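Local coordinates for hypothetical protein (Bacteroides fragilis, PDB 4JJA), which is of unknown function but belongs to the NamZ family and may act as an exo-beta-N-acetylmuramidase on peptidoglycan, at residues Q110-L114 against R115-Y119; N144-G147 against H148-D151; L166-P169 against I170-M174; Q361-P364 against Y365-Y368. All blocks are in the same frame, centred on the assembly; numbering follows the deposited sequence.

Contacts 1, 2 and 3 are buried and lie in two loops that follow the parallel-sheet strands 104-107 and 136-140; contact 4 is a surface contact at helix 352-362, its centre about 18 Å from that of contact 1. The first three touch one another: Val112 O of contact 1 receives Asn146 ND2 of contact 2, and Arg115 N reaches Ile170 O of contact 3. Arg362 of contact 4 packs on Val150 of contact 2 and bonds weakly to His172 O of contact 3. Contact 1 combines a beta turn with aromatic packing, contact 2 pairs a beta turn with water-mediated links, contact 3 meets across its segments by van der Waals contact, and contact 4, where helix passes through a 3-10 segment into loop, uses backbone bonds and water-bound carbonyls.

Contact 1. Residues Q110-L114 against R115-Y119; sequences QDVGL and RFYTY
Leu114 and Tyr117 close a type I beta turn in the loop between strand 104-107 and helix 119-132, on the parallel-sheet part of the chain. The turn bond runs from Tyr117 N to Leu114 O at 3.1 Å, nearly straight at 160°, with the donor well above the carbonyl plane. Beyond the turn the backbone folds back until the CA atoms of Asp111 and Tyr119 are 7.0 Å apart. Tyr117 is the centre of the side-chain packing. With its CG anti to the backbone N (chi1 -167°), the ring presents a face to Val112, whose CG2 makes a CH-pi contact 3.6 Å from the ring centroid and 18° off the normal. The Tyr117 hydroxyl bonds outward to Ser218, and Tyr230 of helix 224-233 packs on both Val112 and Tyr117. At the turn itself, Leu114 and Phe116 run side by side in the same direction, Leu114 CD1 coming within 3.8 Å of Phe116 CZ. At the other end two ordered waters join the segments. One lies 2.6 Å from both Asp111 OD1 and Tyr117 O, though it has more acceptors near it than protons to give. The second donates to Gln110 O at 2.9 Å while accepting from Tyr119 OH at 3.1 Å.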
loop_
_atom_site.group_PDB
_atom_site.type_symbol
_atom_site.label_atom_id
_atom_site.label_comp_id
_atom_site.label_asym_id
_atom_site.label_seq_id
_atom_site.Cartn_x
_atom_site.Cartn_y
_atom_site.Cartn_z
ATOM N N GLN A 110 -6.982 4.285 -3.678
ATOM C CA GLN A 110 -6.337 3.141 -4.355
ATOM C C GLN A 110 -5.035 2.762 -3.653
ATOM O O GLN A 110 -4.063 3.528 -3.657
ATOM C CB GLN A 110 -6.079 3.450 -5.833
ATOM C CG GLN A 110 -5.477 2.278 -6.585
ATOM C CD GLN A 110 -6.409 1.073 -6.609
ATOM O OE1 GLN A 110 -7.485 1.134 -7.191
ATOM N NE2 GLN A 110 -6.007 -0.015 -5.969
ATOM N N ASP A 111 -5.000 1.522 -3.130
ATOM C CA ASP A 111 -3.897 0.925 -2.424
ATOM C C ASP A 111 -3.087 0.002 -3.361
ATOM O O ASP A 111 -3.553 -0.352 -4.449
ATOM C CB ASP A 111 -4.505 0.067 -1.252
ATOM C CG ASP A 111 -3.483 -0.567 -0.411
ATOM O OD1 ASP A 111 -2.525 0.128 -0.031
ATOM O OD2 ASP A 111 -3.609 -1.800 -0.152
ATOM N N VAL A 112 -1.926 -0.497 -2.905
ATOM C CA VAL A 112 -1.126 -1.454 -3.685
ATOM C C VAL A 112 -0.883 -2.801 -3.014
ATOM O O VAL A 112 -0.244 -3.656 -3.582
ATOM C CB VAL A 112 0.198 -0.835 -4.170
ATOM C CG1 VAL A 112 -0.075 0.431 -5.021
ATOM C CG2 VAL A 112 1.081 -0.499 -3.025
ATOM N N GLY A 113 -1.397 -2.972 -1.799
ATOM C CA GLY A 113 -1.370 -4.286 -1.135
ATOM C C GLY A 113 -0.150 -4.728 -0.386
ATOM O O GLY A 113 0.122 -5.904 -0.279
ATOM N N LEU A 114 0.610 -3.761 0.144
ATOM C CA LEU A 114 1.818 -4.048 0.872
ATOM C C LEU A 114 1.735 -3.519 2.286
ATOM O O LEU A 114 1.255 -2.421 2.552
ATOM C CB LEU A 114 3.033 -3.393 0.198
ATOM C CG LEU A 114 3.688 -4.208 -0.897
ATOM C CD1 LEU A 114 4.265 -5.516 -0.342
ATOM C CD2 LEU A 114 2.747 -4.377 -2.094
ATOM N N ARG A 115 2.292 -4.295 3.198
ATOM C CA ARG A 115 2.331 -3.872 4.615
ATOM C C ARG A 115 3.079 -2.562 4.851
ATOM O O ARG A 115 2.771 -1.836 5.765
ATOM C CB ARG A 115 2.923 -4.996 5.442
ATOM C CG ARG A 115 2.822 -4.823 6.928
ATOM C CD ARG A 115 3.407 -5.992 7.670
ATOM N NE ARG A 115 4.826 -6.098 7.490
ATOM C CZ ARG A 115 5.513 -7.243 7.450
ATOM N NH1 ARG A 115 4.904 -8.421 7.536
ATOM N NH2 ARG A 115 6.850 -7.196 7.266
ATOM N N PHE A 116 4.058 -2.258 4.015
ATOM C CA PHE A 116 4.866 -1.071 4.138
ATOM C C PHE A 116 4.416 0.065 3.242
ATOM O O PHE A 116 5.083 1.109 3.188
ATOM C CB PHE A 116 6.370 -1.369 4.024
ATOM C CG PHE A 116 6.764 -2.336 2.950
ATOM C CD1 PHE A 116 6.584 -2.026 1.605
ATOM C CD2 PHE A 116 7.351 -3.550 3.277
ATOM C CE1 PHE A 116 6.978 -2.912 0.592
ATOM C CE2 PHE A 116 7.742 -4.430 2.274
ATOM C CZ PHE A 116 7.537 -4.121 0.941
ATOM N N TYR A 117 3.226 -0.071 2.614
ATOM C CA TYR A 117 2.547 1.026 1.906
ATOM C C TYR A 117 1.404 1.418 2.823
ATOM O O TYR A 117 0.503 0.616 3.045
ATOM C CB TYR A 117 2.076 0.548 0.564
ATOM C CG TYR A 117 1.647 1.681 -0.361
ATOM C CD1 TYR A 117 2.561 2.261 -1.204
ATOM C CD2 TYR A 117 0.327 2.092 -0.458
ATOM C CE1 TYR A 117 2.231 3.248 -2.075
ATOM C CE2 TYR A 117 -0.053 3.101 -1.324
ATOM C CZ TYR A 117 0.917 3.680 -2.139
ATOM O OH TYR A 117 0.505 4.669 -3.008
ATOM N N THR A 118 1.441 2.679 3.282
ATOM C CA THR A 118 0.877 3.102 4.585
ATOM C C THR A 118 -0.521 3.629 4.673
ATOM O O THR A 118 -0.959 4.026 5.749
ATOM C CB THR A 118 1.762 4.200 5.270
ATOM O OG1 THR A 118 1.771 5.413 4.511
ATOM C CG2 THR A 118 3.179 3.684 5.444
ATOM N N TYR A 119 -1.251 3.633 3.577
ATOM C CA TYR A 119 -2.629 4.165 3.633
ATOM C C TYR A 119 -3.499 3.400 4.633
ATOM O O TYR A 119 -4.323 4.004 5.291
ATOM C CB TYR A 119 -3.337 4.135 2.286
ATOM C CG TYR A 119 -2.754 5.000 1.213
ATOM C CD1 TYR A 119 -1.890 6.055 1.513
ATOM C CD2 TYR A 119 -3.079 4.758 -0.112
ATOM C CE1 TYR A 119 -1.365 6.860 0.472
ATOM C CE2 TYR A 119 -2.570 5.546 -1.117
ATOM C CZ TYR A 119 -1.699 6.574 -0.807
ATOM O OH TYR A 119 -1.176 7.385 -1.818
HETATM O O HOH W 1 -2.976 6.176 -4.037
HETATM O O HOH W 2 -2.043 0.979 2.423
#

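Contact 2. Residues N144-G147 against H148-D151; sequences NPNG and HYVD
Asn146, inside the type I beta turn from Asn144 to Gly147, lies alongside His148, the residue that follows the turn. The turn is closed by the backbone bond from Gly147 N to Asn144 O at 2.9 Å. A second bond braces it: Asn144 OD1 accepts from Asn146 N at 2.8 Å, an Asx turn, though the donor stands above the amide carbonyl plane. In van der Waals contact, the His148 imidazole folds back over the turn (chi1 54°); its CE1 comes within 3.6 Å of Asn146 OD1, the two planes 35° apart. Asn146 OD1 also lies at the edge of the Tyr149 ring, here with the planes 82° apart. Water supplies the polar links across the contact. One molecule donates to Asn146 OD1 at 2.7 Å and accepts from Tyr149 OH at 2.8 Å; another lies 2.9 Å from His148 ND1 and bonds weakly to Pro145 O and Gly147 N. The side-chain nitrogen Asn146 ND2 donates to Val112 O and Ile227 O. The turn thus rests against helix 224-233, where Pro145 packs on Met224 and Ile227, while farther along Val150 packs on helix 352-362.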
loop_
_atom_site.group_PDB
_atom_site.type_symbol
_atom_site.label_atom_id
_atom_site.label_comp_id
_atom_site.label_asym_id
_atom_site.label_seq_id
_atom_site.Cartn_x
_atom_site.Cartn_y
_atom_site.Cartn_z
ATOM N N ASN A 144 -7.257 -4.693 -4.903
ATOM C CA ASN A 144 -5.856 -4.770 -4.534
ATOM C C ASN A 144 -5.124 -5.320 -5.748
ATOM O O ASN A 144 -5.381 -6.463 -6.127
ATOM C CB ASN A 144 -5.710 -5.688 -3.319
ATOM C CG ASN A 144 -4.281 -5.850 -2.859
ATOM O OD1 ASN A 144 -3.339 -5.463 -3.566
ATOM N ND2 ASN A 144 -4.120 -6.495 -1.691
ATOM N N PRO A 145 -4.217 -4.543 -6.383
ATOM C CA PRO A 145 -3.533 -5.060 -7.565
ATOM C C PRO A 145 -2.598 -6.223 -7.259
ATOM O O PRO A 145 -2.185 -6.935 -8.152
ATOM C CB PRO A 145 -2.762 -3.844 -8.073
ATOM C CG PRO A 145 -2.500 -3.031 -6.818
ATOM C CD PRO A 145 -3.744 -3.191 -6.001
ATOM N N ASN A 146 -2.264 -6.387 -5.977
ATOM C CA ASN A 146 -1.497 -7.513 -5.451
ATOM C C ASN A 146 -2.393 -8.411 -4.564
ATOM O O ASN A 146 -1.922 -9.062 -3.639
ATOM C CB ASN A 146 -0.244 -7.009 -4.695
ATOM C CG ASN A 146 0.832 -6.566 -5.646
ATOM O OD1 ASN A 146 1.270 -7.364 -6.502
ATOM N ND2 ASN A 146 1.359 -5.358 -5.454
ATOM N N GLY A 147 -3.670 -8.472 -4.898
ATOM C CA GLY A 147 -4.647 -9.244 -4.148
ATOM C C GLY A 147 -4.676 -10.710 -4.468
ATOM O O GLY A 147 -5.460 -11.437 -3.847
ATOM N N HIS A 148 -3.850 -11.137 -5.404
ATOM C CA HIS A 148 -3.875 -12.482 -5.929
ATOM C C HIS A 148 -3.021 -13.444 -5.130
ATOM O O HIS A 148 -3.009 -14.648 -5.446
ATOM C CB HIS A 148 -3.437 -12.501 -7.402
ATOM C CG HIS A 148 -2.108 -11.846 -7.646
ATOM N ND1 HIS A 148 -1.938 -10.484 -7.506
ATOM C CD2 HIS A 148 -0.897 -12.354 -7.985
ATOM C CE1 HIS A 148 -0.667 -10.187 -7.753
ATOM N NE2 HIS A 148 -0.011 -11.303 -8.064
ATOM N N TYR A 149 -2.296 -12.965 -4.124
ATOM C CA TYR A 149 -1.480 -13.836 -3.298
ATOM C C TYR A 149 -1.287 -13.241 -1.943
ATOM O O TYR A 149 -1.611 -12.091 -1.694
ATOM C CB TYR A 149 -0.148 -14.182 -3.953
ATOM C CG TYR A 149 0.892 -13.097 -4.086
ATOM C CD1 TYR A 149 0.678 -11.941 -4.818
ATOM C CD2 TYR A 149 2.155 -13.266 -3.485
ATOM C CE1 TYR A 149 1.727 -10.985 -4.962
ATOM C CE2 TYR A 149 3.153 -12.346 -3.637
ATOM C CZ TYR A 149 2.950 -11.220 -4.392
ATOM O OH TYR A 149 3.994 -10.350 -4.565
ATOM N N VAL A 150 -0.725 -14.059 -1.050
ATOM C CA VAL A 150 -0.329 -13.708 0.312
ATOM C C VAL A 150 1.130 -14.167 0.437
ATOM O O VAL A 150 1.465 -15.285 0.014
ATOM C CB VAL A 150 -1.223 -14.379 1.355
ATOM C CG1 VAL A 150 -0.787 -14.019 2.787
ATOM C CG2 VAL A 150 -2.698 -14.014 1.095
ATOM N N ASP A 151 2.007 -13.322 0.993
ATOM C CA ASP A 151 3.413 -13.719 1.063
ATOM C C ASP A 151 4.147 -12.924 2.119
ATOM O O ASP A 151 3.810 -11.798 2.464
ATOM C CB ASP A 151 4.076 -13.505 -0.318
ATOM C CG ASP A 151 5.156 -14.501 -0.651
ATOM O OD1 ASP A 151 5.442 -15.385 0.154
ATOM O OD2 ASP A 151 5.702 -14.341 -1.785
HETATM O O HOH W 3 -4.516 -9.165 -7.985
HETATM O O HOH W 4 3.568 -8.753 -6.799
#

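Contact 3. Residues L166-P169 against I170-M174; sequences LPIP and IVHGM
The His172 ring that meets Ile168 is held in its rotation by a bond at ND1: Met174 N, two residues on in the same segment, donates to His172 ND1 at 3.0 Å and 159°, lying 14° out of the ring plane. Both segments belong to the loop between strand 136-140 and helix 176-185, and the chain between them forms a classic beta bulge, in which Ile170 and Val171 both face Asp151; backbone pairing of Val171 O with Asp151 N accompanies it. Upstream, Pro167 is the centre of an inverse gamma turn, closed by a weak bond from Ile168 N to Leu166 O. The extended run that follows is tied through Ile168 O to the Arg115 guanidinium. Phe358 of helix 352-362 packs against Ile168, Pro169 and Met174, a selenomethionine here, so one helix backs both segments. Pro169 adds a loose touch across the contact, its CD 4.3 Å from His172 CB. The main meeting is a van der Waals contact of Ile168 with the imidazole. The two side chains lie alongside each other and point the same way; the Ile168 branch continues from CG1 in extended form (chi2 -179°), and its CD1 approaches the ring obliquely, 3.7 Å from His172 CD2.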
loop_
_atom_site.group_PDB
_atom_site.type_symbol
_atom_site.label_atom_id
_atom_site.label_comp_id
_atom_site.label_asym_id
_atom_site.label_seq_id
_atom_site.Cartn_x
_atom_site.Cartn_y
_atom_site.Cartn_z
ATOM N N LEU A 166 0.170 -3.610 11.502
ATOM C CA LEU A 166 -0.714 -4.714 11.860
ATOM C C LEU A 166 0.056 -6.033 11.742
ATOM O O LEU A 166 1.000 -6.110 10.934
ATOM C CB LEU A 166 -1.906 -4.737 10.923
ATOM C CG LEU A 166 -2.865 -3.564 10.981
ATOM C CD1 LEU A 166 -3.895 -3.643 9.852
ATOM C CD2 LEU A 166 -3.568 -3.464 12.392
ATOM N N PRO A 167 -0.407 -7.088 12.436
ATOM C CA PRO A 167 0.248 -8.397 12.353
ATOM C C PRO A 167 -0.230 -9.157 11.121
ATOM O O PRO A 167 -0.998 -10.120 11.190
ATOM C CB PRO A 167 -0.134 -9.067 13.686
ATOM C CG PRO A 167 -1.457 -8.465 13.990
ATOM C CD PRO A 167 -1.449 -7.054 13.496
ATOM N N ILE A 168 0.270 -8.705 9.990
ATOM C CA ILE A 168 -0.115 -9.207 8.678
ATOM C C ILE A 168 1.163 -9.522 7.909
ATOM O O ILE A 168 2.249 -9.061 8.262
ATOM C CB ILE A 168 -1.052 -8.229 7.926
ATOM C CG1 ILE A 168 -0.320 -6.892 7.599
ATOM C CG2 ILE A 168 -2.322 -7.992 8.694
ATOM C CD1 ILE A 168 -1.194 -5.871 6.871
ATOM N N PRO A 169 1.080 -10.310 6.832
ATOM C CA PRO A 169 2.235 -10.597 5.993
ATOM C C PRO A 169 2.650 -9.364 5.178
ATOM O O PRO A 169 1.977 -8.331 5.210
ATOM C CB PRO A 169 1.753 -11.753 5.075
ATOM C CG PRO A 169 0.528 -12.328 5.774
ATOM C CD PRO A 169 -0.097 -11.062 6.379
ATOM N N ILE A 170 3.768 -9.464 4.476
ATOM C CA ILE A 170 4.218 -8.380 3.642
ATOM C C ILE A 170 3.182 -8.089 2.563
ATOM O O ILE A 170 2.794 -6.920 2.321
ATOM C CB ILE A 170 5.624 -8.673 3.035
ATOM C CG1 ILE A 170 6.682 -8.718 4.159
ATOM C CG2 ILE A 170 6.012 -7.666 1.977
ATOM C CD1 ILE A 170 8.080 -9.116 3.682
ATOM N N VAL A 171 2.777 -9.142 1.842
ATOM C CA VAL A 171 1.734 -9.070 0.809
ATOM C C VAL A 171 0.540 -9.722 1.518
ATOM O O VAL A 171 0.515 -10.941 1.721
ATOM C CB VAL A 171 2.174 -9.816 -0.461
ATOM C CG1 VAL A 171 0.957 -9.889 -1.442
ATOM C CG2 VAL A 171 3.402 -9.189 -1.116
ATOM N N HIS A 172 -0.441 -8.906 1.908
ATOM C CA HIS A 172 -1.558 -9.393 2.713
ATOM C C HIS A 172 -2.721 -9.932 1.867
ATOM O O HIS A 172 -3.567 -10.674 2.384
ATOM C CB HIS A 172 -2.015 -8.322 3.712
ATOM C CG HIS A 172 -2.320 -7.009 3.074
ATOM N ND1 HIS A 172 -3.433 -6.814 2.280
ATOM C CD2 HIS A 172 -1.677 -5.818 3.158
ATOM C CE1 HIS A 172 -3.456 -5.539 1.914
ATOM N NE2 HIS A 172 -2.369 -4.930 2.396
ATOM N N GLY A 173 -2.768 -9.538 0.590
ATOM C CA GLY A 173 -3.737 -10.016 -0.318
ATOM C C GLY A 173 -5.150 -9.495 -0.204
ATOM O O GLY A 173 -6.041 -10.047 -0.817
HETATM N N MSE A 174 -5.373 -8.437 0.581
HETATM C CA MSE A 174 -6.714 -8.008 0.923
HETATM C C MSE A 174 -7.003 -6.619 0.380
HETATM O O MSE A 174 -6.126 -5.795 0.226
HETATM C CB MSE A 174 -6.901 -7.955 2.445
HETATM C CG MSE A 174 -6.616 -9.314 3.074
HETATM SE SE MSE A 174 -6.692 -9.383 5.017
HETATM C CE MSE A 174 -8.522 -9.439 5.150
#

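Contact 4. Residues Q361-P364 against Y365-Y368; sequences QRKP and YLLY
Leu366 lies across the flat end of Arg362 near the C-terminal part of helix 352-362. Its CD2 stands over the centre of one guanidinium face, 3.9 Å from Arg362 CZ, and its CD1 reaches the aliphatic part of Lys363, 4.1 Å from Lys363 CD. Arg362 comes to this position because its chain is extended from CG to NE, after a first torsion of 78° that sets CG between the backbone N and the carbonyl carbon. Pro364 CB lies over the centre of one face of the Tyr365 ring, a CH-pi contact 4.3 Å from the centroid and 4° off the normal. These side chains are positioned by the backbone here. Tyr365 N donates to Arg362 O at 2.9 Å, and Leu366 N to Lys363 O at 3.2 Å; each bond spans three residues, consistent with the 3-10 geometry. Two waters both donate to Leu366 O: one also binds Lys363 O at 2.8 Å, the other Pro364 O. Farther out, Asp370 forms salt bridges with both Arg362 and Lys363, near the C-terminus, while Arg362 NH1 makes a weak hydrogen bond to His172 O. Tyr365 OH and Gln361 NE2 both bond to Glu186, and Met182 of helix 176-185 packs on Gln361 and Tyr365, so this part of helix 352-362 is seated against helix 176-185.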
loop_
_atom_site.group_PDB
_atom_site.type_symbol
_atom_site.label_atom_id
_atom_site.label_comp_id
_atom_site.label_asym_id
_atom_site.label_seq_id
_atom_site.Cartn_x
_atom_site.Cartn_y
_atom_site.Cartn_z
ATOM N N GLN A 361 -6.778 -17.275 8.885
ATOM C CA GLN A 361 -7.202 -16.213 9.803
ATOM C C GLN A 361 -8.032 -15.170 9.070
ATOM O O GLN A 361 -8.970 -14.604 9.639
ATOM C CB GLN A 361 -5.984 -15.545 10.483
ATOM C CG GLN A 361 -6.281 -14.637 11.653
ATOM C CD GLN A 361 -5.122 -13.813 12.135
ATOM O OE1 GLN A 361 -4.005 -13.875 11.625
ATOM N NE2 GLN A 361 -5.377 -13.050 13.183
ATOM N N ARG A 362 -7.646 -14.833 7.838
ATOM C CA ARG A 362 -8.321 -13.747 7.121
ATOM C C ARG A 362 -9.626 -14.167 6.496
ATOM O O ARG A 362 -10.411 -13.322 6.095
ATOM C CB ARG A 362 -7.397 -13.192 6.031
ATOM C CG ARG A 362 -7.307 -14.011 4.776
ATOM C CD ARG A 362 -6.336 -13.404 3.747
ATOM N NE ARG A 362 -6.507 -14.083 2.497
ATOM C CZ ARG A 362 -6.356 -13.533 1.297
ATOM N NH1 ARG A 362 -5.809 -12.341 1.154
ATOM N NH2 ARG A 362 -6.723 -14.187 0.228
ATOM N N LYS A 363 -9.841 -15.477 6.344
ATOM C CA LYS A 363 -10.960 -15.959 5.538
ATOM C C LYS A 363 -12.328 -15.371 5.909
ATOM O O LYS A 363 -13.071 -15.034 4.992
ATOM C CB LYS A 363 -11.001 -17.504 5.573
ATOM C CG LYS A 363 -11.949 -18.105 4.567
ATOM C CD LYS A 363 -11.280 -18.163 3.217
ATOM C CE LYS A 363 -11.916 -19.190 2.186
ATOM N NZ LYS A 363 -10.852 -19.864 1.384
ATOM N N PRO A 364 -12.658 -15.224 7.193
ATOM C CA PRO A 364 -13.994 -14.658 7.503
ATOM C C PRO A 364 -14.232 -13.231 7.081
ATOM O O PRO A 364 -15.382 -12.787 7.071
ATOM C CB PRO A 364 -14.060 -14.720 9.050
ATOM C CG PRO A 364 -12.977 -15.708 9.485
ATOM C CD PRO A 364 -11.912 -15.615 8.405
ATOM N N TYR A 365 -13.165 -12.528 6.706
ATOM C CA TYR A 365 -13.212 -11.125 6.370
ATOM C C TYR A 365 -13.159 -10.878 4.871
ATOM O O TYR A 365 -13.275 -9.707 4.441
ATOM C CB TYR A 365 -12.073 -10.409 7.090
ATOM C CG TYR A 365 -12.063 -10.680 8.558
ATOM C CD1 TYR A 365 -13.106 -10.268 9.375
ATOM C CD2 TYR A 365 -11.089 -11.466 9.108
ATOM C CE1 TYR A 365 -13.132 -10.574 10.682
ATOM C CE2 TYR A 365 -11.090 -11.748 10.452
ATOM C CZ TYR A 365 -12.117 -11.303 11.243
ATOM O OH TYR A 365 -12.159 -11.569 12.597
ATOM N N LEU A 366 -12.988 -11.927 4.066
ATOM C CA LEU A 366 -12.927 -11.745 2.633
ATOM C C LEU A 366 -14.295 -11.413 2.091
ATOM O O LEU A 366 -15.313 -11.885 2.569
ATOM C CB LEU A 366 -12.352 -12.951 1.897
ATOM C CG LEU A 366 -10.928 -13.339 2.298
ATOM C CD1 LEU A 366 -10.427 -14.563 1.547
ATOM C CD2 LEU A 366 -9.914 -12.143 2.217
ATOM N N LEU A 367 -14.313 -10.553 1.094
ATOM C CA LEU A 367 -15.520 -10.114 0.427
ATOM C C LEU A 367 -15.637 -10.630 -0.989
ATOM O O LEU A 367 -16.648 -10.411 -1.682
ATOM C CB LEU A 367 -15.576 -8.591 0.412
ATOM C CG LEU A 367 -15.785 -7.909 1.765
ATOM C CD1 LEU A 367 -15.503 -6.414 1.645
ATOM C CD2 LEU A 367 -17.168 -8.236 2.334
ATOM N N TYR A 368 -14.594 -11.315 -1.445
ATOM C CA TYR A 368 -14.496 -11.783 -2.819
ATOM C C TYR A 368 -13.950 -13.184 -2.787
ATOM O O TYR A 368 -13.310 -13.577 -1.837
ATOM C CB TYR A 368 -13.511 -10.886 -3.638
ATOM C CG TYR A 368 -13.812 -9.412 -3.424
ATOM C CD1 TYR A 368 -14.872 -8.817 -4.051
ATOM C CD2 TYR A 368 -13.034 -8.629 -2.613
ATOM C CE1 TYR A 368 -15.160 -7.475 -3.835
ATOM C CE2 TYR A 368 -13.326 -7.305 -2.384
ATOM C CZ TYR A 368 -14.376 -6.722 -3.013
ATOM O OH TYR A 368 -14.707 -5.399 -2.826
HETATM O O HOH W 5 -15.550 -14.407 3.886
HETATM O O HOH W 6 -16.666 -10.967 5.200
#